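Local coordinates for protein NS6 protease (Murine norovirus 1, PDB 4ASH) that acts as a trypsin-like cysteine protease that probably cuts the norovirus polyprotein into its mature non-structural proteins, at residues Gly19-Gly24 and Pro68-Met73; Gly24-Thr29 and Phe57-Phe62. The protein carries 1 engineered substitution. All coordinates share one frame; numbering follows the deposited sequence.

Interaction 1 of 2, residues Gly19-Gly24 and Pro68-Met73; sequences GFWVSG and PDIPAM
Ile70 presses its CD1 methyl into the corner formed by Trp21 CB and the carbonyl of Ser23: CD1 is 3.3 Å from Trp21 CB, a tight approach, and 3.4 Å from Ser23 O. With CG1 held between its own backbone N and carbonyl carbon (chi1 66°), the chain extends straight onward and crosses Trp21 at about a right angle. A second apolar group forms where Met73, bent at its third torsion, brings sulfur to the rim of Phe20. Met73 SD lies 3.7 Å from Phe20 CZ and 83° off the ring normal, so this Met-aromatic contact is made in the ring plane rather than over a face. Between the two groups, Val22 turns CG1 to within 3.3 Å of Met73 O. Phe20, Val22 and Met73 all also touch Val155 of strand 152-162. That places the contact at the seam of the two-sheet, trypsin-like fold: residues 68-73 belong to the loop that connects strand 57-62 of the first sheet with strand 74-75 of the second. Further out, Ser23 CB and Ala72 CB meet at 3.8 Å, while Ser23 OG accepts from His25 N in an ST turn. The one direct hydrogen bond between the two segments runs from Met73 N to Val22 O, 2.9 Å long with an N-H...O angle of 149°. Arg10 hydrogen-bonds Trp21 O through NH1 and Pro71 O through NH2, so one guanidinium group spans both segments. At the far end a water accepts from Gly24 N at 2.8 Å; its link to Ile70 O is too short to be taken at face value.

Interaction 2 of 2, residues Gly24-Thr29 and Phe57-Phe62; sequences GHVFIT and FLKYYF
Ile28 overlaps the far end of the Phe57 ring with two branches: CG2 is 3.7 Å and CD1 3.9 Å from Phe57 CZ. A chi1 of 65° turns CG1 of Ile28 so that CD1 also arrives at the ring. On the same face Val26 is shared by two neighbours of the opposite strand. Its CG1 rests against the aliphatic stem of Lys59, 3.7 Å from CD, whereas its CG2 meets the edge of the Tyr61 ring in plane, 4.0 Å from CD1. The other face carries Phe27, Thr29, Leu58 and Tyr60. Phe27 and Tyr60 lie side by side and point the same way, with Phe27 CD2 4.1 Å from Tyr60 CD1, and Thr29 CG2 comes in the ring plane to Tyr60 CE1 at 4.0 Å. Phe14 and Phe42 pack edge-to-face with Phe27 on this side, while Val155 and Val158 of strand 152-162 cover Ile28 on the first.

Five backbone hydrogen bonds join the strands, reciprocal at Phe27 and Tyr60 and again at Thr29 and Leu58. The fifth, Phe62 N to His25 O (2.8 Å), carries the pairing to the residue just before strand 26-29. There the side chain takes over: His25 ND1 donates to Phe62 O at 2.8 Å with an N-H...O angle of 154°. The acceptor lies close to the imidazole plane, so the bond restrains the ring's rotation and requires the proton on ND1. Strands 26-29 and 57-62 run at 162° to each other, and this antiparallel pairing belongs to the N-terminal sheet of the trypsin-like protease fold.

How the interactions relate
From the N terminus, strand 17-21 delivers Phe20 and Trp21 to interaction 1, the chain turns through Gly24, which belongs to both contacts, and strand 26-30 then enters interaction 2. That contact closes the shorter loop, with 27 residues lying between its segments and strand 49-54 among them. Beyond strand 57-62 the chain returns in residues 68-73, and interaction 1 closes a loop that spans 43 residues; apart from Gly24, interaction 2 falls wholly within it. The two therefore nest without crossing. Directly between them, Phe20 N is 2.9 Å from Ile28 O, a probable hydrogen bond, and Trp21 CE2 packs 3.5 Å from Phe27 CD1. Together they tie neighbouring strands of the first sheet to the segment leading into the second.

Interaction 1 of 2, residues Gly19-Gly24 and Pro68-Met73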
ATOM      1  N   GLY A  19       5.343  -4.085  -3.953  1.00 14.14           N
ATOM      2  CA  GLY A  19       4.866  -2.745  -4.271  1.00 15.92           C
ATOM      3  C   GLY A  19       3.795  -2.843  -5.345  1.00 16.94           C
ATOM      4  O   GLY A  19       3.493  -3.951  -5.830  1.00 15.59           O
ATOM      5  N   PHE A  20       3.239  -1.697  -5.733  1.00 13.67           N
ATOM      6  CA  PHE A  20       2.065  -1.647  -6.598  1.00 14.22           C
ATOM      7  C   PHE A  20       2.194  -0.523  -7.603  1.00 13.21           C
ATOM      8  O   PHE A  20       2.482   0.626  -7.228  1.00 15.07           O
ATOM      9  CB  PHE A  20       0.815  -1.403  -5.746  1.00 14.05           C
ATOM     10  CG  PHE A  20      -0.476  -1.409  -6.525  1.00 13.13           C
ATOM     11  CD1 PHE A  20      -0.988  -2.591  -7.038  1.00 16.20           C
ATOM     12  CD2 PHE A  20      -1.187  -0.231  -6.739  1.00 16.27           C
ATOM     13  CE1 PHE A  20      -2.178  -2.612  -7.731  1.00 20.70           C
ATOM     14  CE2 PHE A  20      -2.379  -0.245  -7.437  1.00 17.01           C
ATOM     15  CZ  PHE A  20      -2.879  -1.422  -7.933  1.00 20.61           C
ATOM     16  N   TRP A  21       1.984  -0.845  -8.879  1.00 13.58           N
ATOM     17  CA  TRP A  21       1.921   0.184  -9.916  1.00 13.00           C
ATOM     18  C   TRP A  21       0.576   0.876  -9.943  1.00 13.42           C
ATOM     19  O   TRP A  21      -0.419   0.306 -10.389  1.00 15.66           O
ATOM     20  CB  TRP A  21       2.206  -0.425 -11.299  1.00 15.23           C
ATOM     21  CG  TRP A  21       3.608  -0.880 -11.437  1.00 15.73           C
ATOM     22  CD1 TRP A  21       4.071  -2.160 -11.295  1.00 16.35           C
ATOM     23  CD2 TRP A  21       4.755  -0.065 -11.699  1.00 13.45           C
ATOM     24  NE1 TRP A  21       5.436  -2.190 -11.470  1.00 17.63           N
ATOM     25  CE2 TRP A  21       5.883  -0.916 -11.712  1.00 19.56           C
ATOM     26  CE3 TRP A  21       4.942   1.305 -11.911  1.00 14.88           C
ATOM     27  CZ2 TRP A  21       7.178  -0.444 -11.939  1.00 15.96           C
ATOM     28  CZ3 TRP A  21       6.229   1.774 -12.135  1.00 17.47           C
ATOM     29  CH2 TRP A  21       7.328   0.908 -12.143  1.00 15.52           C
ATOM     30  N   VAL A  22       0.547   2.112  -9.450  1.00 13.34           N
ATOM     31  CA  VAL A  22      -0.662   2.929  -9.513  1.00 16.21           C
ATOM     32  C   VAL A  22      -0.915   3.345 -10.962  1.00 17.10           C
ATOM     33  O   VAL A  22      -2.062   3.480 -11.395  1.00 17.16           O
ATOM     34  CB  VAL A  22      -0.521   4.175  -8.631  1.00 16.14           C
ATOM     35  CG1 VAL A  22      -1.786   5.054  -8.711  1.00 16.83           C
ATOM     36  CG2 VAL A  22      -0.285   3.753  -7.194  1.00 16.68           C
ATOM     37  N   SER A  23       0.165   3.541 -11.708  1.00 17.36           N
ATOM     38  CA  SER A  23       0.079   3.869 -13.125  1.00 17.93           C
ATOM     39  C   SER A  23       1.343   3.369 -13.764  1.00 16.09           C
ATOM     40  O   SER A  23       2.186   2.795 -13.091  1.00 18.08           O
ATOM     41  CB  SER A  23       0.009   5.380 -13.328  1.00 20.23           C
ATOM     42  OG  SER A  23       1.249   5.992 -12.990  1.00 19.36           O
ATOM     43  N   GLY A  24       1.506   3.601 -15.057  1.00 17.05           N
ATOM     44  CA  GLY A  24       2.749   3.217 -15.689  1.00 20.15           C
ATOM     45  C   GLY A  24       3.955   3.983 -15.177  1.00 20.00           C
ATOM     46  O   GLY A  24       5.101   3.558 -15.412  1.00 20.81           O
ATOM     47  N   PRO A  68       3.879   0.744 -19.454  1.00 39.52           N
ATOM     48  CA  PRO A  68       2.905   1.442 -20.306  1.00 37.06           C
ATOM     49  C   PRO A  68       1.637   0.613 -20.535  1.00 33.33           C
ATOM     50  O   PRO A  68       0.629   1.147 -21.003  1.00 44.04           O
ATOM     51  CB  PRO A  68       3.668   1.630 -21.619  1.00 45.45           C
ATOM     52  CG  PRO A  68       4.658   0.513 -21.641  1.00 44.86           C
ATOM     53  CD  PRO A  68       5.068   0.310 -20.203  1.00 44.14           C
ATOM     54  N   ASP A  69       1.685  -0.667 -20.179  1.00 31.05           N
ATOM     55  CA  ASP A  69       0.558  -1.572 -20.392  1.00 32.35           C
ATOM     56  C   ASP A  69      -0.577  -1.399 -19.385  1.00 35.50           C
ATOM     57  O   ASP A  69      -1.603  -2.072 -19.483  1.00 34.76           O
ATOM     58  CB  ASP A  69       1.022  -3.039 -20.402  1.00 29.25           C
ATOM     59  CG  ASP A  69       1.716  -3.455 -19.106  1.00 35.67           C
ATOM     60  OD1 ASP A  69       2.590  -2.703 -18.628  1.00 30.43           O
ATOM     61  OD2 ASP A  69       1.404  -4.552 -18.580  1.00 32.89           O
ATOM     62  N   ILE A  70      -0.407  -0.501 -18.419  1.00 29.99           N
ATOM     63  CA  ILE A  70      -1.399  -0.392 -17.362  1.00 27.56           C
ATOM     64  C   ILE A  70      -2.028   1.000 -17.300  1.00 28.20           C
ATOM     65  O   ILE A  70      -1.339   2.017 -17.379  1.00 28.23           O
ATOM     66  CB  ILE A  70      -0.818  -0.759 -15.990  1.00 28.77           C
ATOM     67  CG1 ILE A  70       0.240   0.258 -15.566  1.00 32.08           C
ATOM     68  CG2 ILE A  70      -0.239  -2.162 -16.007  1.00 30.33           C
ATOM     69  CD1 ILE A  70       0.881  -0.070 -14.254  1.00 33.40           C
ATOM     70  N   PRO A  71      -3.353   1.045 -17.185  1.00 25.06           N
ATOM     71  CA  PRO A  71      -4.009   2.349 -17.070  1.00 25.45           C
ATOM     72  C   PRO A  71      -3.822   2.942 -15.675  1.00 21.53           C
ATOM     73  O   PRO A  71      -3.732   2.213 -14.681  1.00 22.77           O
ATOM     74  CB  PRO A  71      -5.481   2.013 -17.305  1.00 29.24           C
ATOM     75  CG  PRO A  71      -5.618   0.617 -16.816  1.00 32.08           C
ATOM     76  CD  PRO A  71      -4.313  -0.071 -17.156  1.00 27.61           C
ATOM     77  N   ALA A  72      -3.760   4.267 -15.593  1.00 20.61           N
ATOM     78  CA  ALA A  72      -3.648   4.934 -14.291  1.00 19.87           C
ATOM     79  C   ALA A  72      -4.877   4.680 -13.436  1.00 22.54           C
ATOM     80  O   ALA A  72      -6.003   4.650 -13.949  1.00 23.49           O
ATOM     81  CB  ALA A  72      -3.456   6.439 -14.477  1.00 23.20           C
ATOM     82  N   MET A  73      -4.640   4.524 -12.132  1.00 18.34           N
ATOM     83  CA  MET A  73      -5.684   4.366 -11.114  1.00 18.54           C
ATOM     84  C   MET A  73      -5.626   5.529 -10.159  1.00 18.52           C
ATOM     85  O   MET A  73      -4.598   6.202 -10.044  1.00 24.51           O
ATOM     86  CB  MET A  73      -5.431   3.104 -10.287  1.00 22.76           C
ATOM     87  CG  MET A  73      -5.955   1.840 -10.887  1.00 29.47           C
ATOM     88  SD  MET A  73      -5.428   0.463  -9.845  1.00 27.43           S
ATOM     89  CE  MET A  73      -6.269   0.785  -8.306  1.00 21.61           C
TER
HETATM   90  O   HOH W   1      -0.597   4.350 -16.731  1.00 31.96           O

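Interaction 2 of 2, residues Gly24-Thr29 and Phe57-Phe62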
ATOM      1  N   GLY A  24       1.506   3.601 -15.057  1.00 17.05           N
ATOM      2  CA  GLY A  24       2.749   3.217 -15.689  1.00 20.15           C
ATOM      3  C   GLY A  24       3.955   3.983 -15.177  1.00 20.00           C
ATOM      4  O   GLY A  24       5.101   3.558 -15.412  1.00 20.81           O
ATOM      5  N   HIS A  25       3.703   5.116 -14.509  1.00 15.58           N
ATOM      6  CA  HIS A  25       4.748   6.011 -14.015  1.00 15.73           C
ATOM      7  C   HIS A  25       4.926   5.954 -12.498  1.00 19.40           C
ATOM      8  O   HIS A  25       5.940   6.414 -11.988  1.00 18.92           O
ATOM      9  CB  HIS A  25       4.412   7.477 -14.374  1.00 18.58           C
ATOM     10  CG  HIS A  25       4.379   7.760 -15.847  1.00 18.60           C
ATOM     11  ND1 HIS A  25       5.419   8.377 -16.510  1.00 19.65           N
ATOM     12  CD2 HIS A  25       3.423   7.533 -16.779  1.00 23.70           C
ATOM     13  CE1 HIS A  25       5.113   8.503 -17.791  1.00 20.65           C
ATOM     14  NE2 HIS A  25       3.904   8.003 -17.982  1.00 22.21           N
ATOM     15  N   VAL A  26       3.940   5.425 -11.775  1.00 16.24           N
ATOM     16  CA  VAL A  26       3.922   5.582 -10.318  1.00 13.54           C
ATOM     17  C   VAL A  26       3.878   4.237  -9.623  1.00 15.38           C
ATOM     18  O   VAL A  26       2.987   3.425  -9.873  1.00 16.50           O
ATOM     19  CB  VAL A  26       2.729   6.452  -9.827  1.00 13.44           C
ATOM     20  CG1 VAL A  26       2.674   6.460  -8.305  1.00 15.51           C
ATOM     21  CG2 VAL A  26       2.851   7.879 -10.339  1.00 18.64           C
ATOM     22  N   PHE A  27       4.854   4.019  -8.749  1.00 14.78           N
ATOM     23  CA  PHE A  27       5.002   2.764  -8.009  1.00 15.36           C
ATOM     24  C   PHE A  27       5.043   3.090  -6.527  1.00 14.96           C
ATOM     25  O   PHE A  27       5.852   3.923  -6.090  1.00 16.62           O
ATOM     26  CB  PHE A  27       6.293   2.071  -8.454  1.00 14.23           C
ATOM     27  CG  PHE A  27       6.511   0.716  -7.829  1.00 17.22           C
ATOM     28  CD1 PHE A  27       5.823  -0.394  -8.295  1.00 15.84           C
ATOM     29  CD2 PHE A  27       7.416   0.558  -6.795  1.00 17.00           C
ATOM     30  CE1 PHE A  27       6.030  -1.643  -7.737  1.00 16.51           C
ATOM     31  CE2 PHE A  27       7.627  -0.698  -6.225  1.00 17.79           C
ATOM     32  CZ  PHE A  27       6.934  -1.792  -6.701  1.00 14.50           C
ATOM     33  N   ILE A  28       4.159   2.460  -5.753  1.00 14.24           N
ATOM     34  CA  ILE A  28       4.094   2.712  -4.319  1.00 11.90           C
ATOM     35  C   ILE A  28       4.468   1.457  -3.521  1.00 15.19           C
ATOM     36  O   ILE A  28       4.249   0.330  -3.976  1.00 15.06           O
ATOM     37  CB  ILE A  28       2.707   3.237  -3.873  1.00 14.79           C
ATOM     38  CG1 ILE A  28       1.600   2.182  -4.075  1.00 13.91           C
ATOM     39  CG2 ILE A  28       2.402   4.559  -4.583  1.00 15.29           C
ATOM     40  CD1 ILE A  28       0.209   2.651  -3.546  1.00 14.07           C
ATOM     41  N   THR A  29       5.034   1.663  -2.334  1.00 12.91           N
ATOM     42  CA  THR A  29       5.464   0.540  -1.502  1.00 12.67           C
ATOM     43  C   THR A  29       5.558   1.006  -0.045  1.00 15.25           C
ATOM     44  O   THR A  29       5.332   2.174   0.264  1.00 15.82           O
ATOM     45  CB  THR A  29       6.835  -0.027  -1.981  1.00 16.49           C
ATOM     46  OG1 THR A  29       7.164  -1.224  -1.249  1.00 14.29           O
ATOM     47  CG2 THR A  29       7.939   0.988  -1.777  1.00 18.44           C
ATOM     48  N   PHE A  57       5.078   5.266   4.021  1.00 17.08           N
ATOM     49  CA  PHE A  57       4.602   5.227   2.640  1.00 17.85           C
ATOM     50  C   PHE A  57       5.673   5.765   1.699  1.00 15.84           C
ATOM     51  O   PHE A  57       6.187   6.860   1.909  1.00 19.90           O
ATOM     52  CB  PHE A  57       3.338   6.072   2.514  1.00 16.62           C
ATOM     53  CG  PHE A  57       2.622   5.915   1.201  1.00 15.80           C
ATOM     54  CD1 PHE A  57       2.965   6.693   0.108  1.00 18.14           C
ATOM     55  CD2 PHE A  57       1.600   4.983   1.067  1.00 16.14           C
ATOM     56  CE1 PHE A  57       2.289   6.556  -1.095  1.00 16.05           C
ATOM     57  CE2 PHE A  57       0.934   4.830  -0.140  1.00 18.61           C
ATOM     58  CZ  PHE A  57       1.277   5.615  -1.213  1.00 16.29           C
ATOM     59  N   LEU A  58       5.993   5.016   0.650  1.00 15.31           N
ATOM     60  CA  LEU A  58       7.019   5.446  -0.290  1.00 17.06           C
ATOM     61  C   LEU A  58       6.490   5.435  -1.727  1.00 16.77           C
ATOM     62  O   LEU A  58       5.876   4.459  -2.160  1.00 17.78           O
ATOM     63  CB  LEU A  58       8.236   4.523  -0.153  1.00 21.11           C
ATOM     64  CG  LEU A  58       9.528   4.940  -0.839  1.00 26.91           C
ATOM     65  CD1 LEU A  58      10.030   6.251  -0.256  1.00 31.49           C
ATOM     66  CD2 LEU A  58      10.563   3.840  -0.661  1.00 27.02           C
ATOM     67  N   LYS A  59       6.718   6.523  -2.462  1.00 19.08           N
ATOM     68  CA  LYS A  59       6.244   6.623  -3.835  1.00 21.65           C
ATOM     69  C   LYS A  59       7.388   6.966  -4.773  1.00 18.40           C
ATOM     70  O   LYS A  59       8.145   7.906  -4.527  1.00 23.43           O
ATOM     71  CB  LYS A  59       5.133   7.677  -3.945  1.00 22.79           C
ATOM     72  CG  LYS A  59       4.629   7.929  -5.369  1.00 26.66           C
ATOM     73  CD  LYS A  59       3.312   8.688  -5.359  1.00 34.13           C
ATOM     74  CE  LYS A  59       3.465  10.095  -4.786  1.00 38.53           C
ATOM     75  NZ  LYS A  59       4.350  10.950  -5.625  1.00 43.69           N
ATOM     76  N   TYR A  60       7.496   6.196  -5.848  1.00 16.89           N
ATOM     77  CA  TYR A  60       8.462   6.449  -6.910  1.00 16.87           C
ATOM     78  C   TYR A  60       7.729   6.962  -8.124  1.00 19.50           C
ATOM     79  O   TYR A  60       6.710   6.391  -8.517  1.00 17.97           O
ATOM     80  CB  TYR A  60       9.152   5.144  -7.311  1.00 19.44           C
ATOM     81  CG  TYR A  60       9.988   4.517  -6.234  1.00 19.28           C
ATOM     82  CD1 TYR A  60       9.402   3.752  -5.237  1.00 21.89           C
ATOM     83  CD2 TYR A  60      11.364   4.645  -6.242  1.00 18.29           C
ATOM     84  CE1 TYR A  60      10.171   3.152  -4.249  1.00 24.75           C
ATOM     85  CE2 TYR A  60      12.142   4.046  -5.258  1.00 23.40           C
ATOM     86  CZ  TYR A  60      11.536   3.304  -4.266  1.00 23.11           C
ATOM     87  OH  TYR A  60      12.303   2.687  -3.295  1.00 23.24           O
ATOM     88  N   TYR A  61       8.239   8.040  -8.713  1.00 18.84           N
ATOM     89  CA  TYR A  61       7.694   8.547  -9.960  1.00 20.28           C
ATOM     90  C   TYR A  61       8.742   8.489 -11.072  1.00 19.85           C
ATOM     91  O   TYR A  61       9.833   9.052 -10.943  1.00 22.98           O
ATOM     92  CB  TYR A  61       7.169   9.982  -9.793  1.00 19.00           C
ATOM     93  CG  TYR A  61       6.835  10.611 -11.134  1.00 20.47           C
ATOM     94  CD1 TYR A  61       5.649  10.300 -11.792  1.00 19.29           C
ATOM     95  CD2 TYR A  61       7.733  11.455 -11.769  1.00 26.70           C
ATOM     96  CE1 TYR A  61       5.353  10.841 -13.041  1.00 22.61           C
ATOM     97  CE2 TYR A  61       7.446  12.002 -13.016  1.00 27.15           C
ATOM     98  CZ  TYR A  61       6.257  11.693 -13.643  1.00 25.44           C
ATOM     99  OH  TYR A  61       5.967  12.245 -14.872  1.00 25.86           O
ATOM    100  N   PHE A  62       8.395   7.815 -12.163  1.00 18.31           N
ATOM    101  CA  PHE A  62       9.297   7.635 -13.293  1.00 20.88           C
ATOM    102  C   PHE A  62       8.887   8.565 -14.423  1.00 22.55           C
ATOM    103  O   PHE A  62       7.753   8.516 -14.889  1.00 22.14           O
ATOM    104  CB  PHE A  62       9.264   6.176 -13.769  1.00 19.99           C
ATOM    105  CG  PHE A  62       9.756   5.193 -12.742  1.00 19.52           C
ATOM    106  CD1 PHE A  62       8.905   4.727 -11.750  1.00 20.21           C
ATOM    107  CD2 PHE A  62      11.071   4.738 -12.766  1.00 20.26           C
ATOM    108  CE1 PHE A  62       9.345   3.823 -10.792  1.00 17.70           C
ATOM    109  CE2 PHE A  62      11.519   3.842 -11.814  1.00 18.23           C
ATOM    110  CZ  PHE A  62      10.656   3.390 -10.823  1.00 19.52           C
TER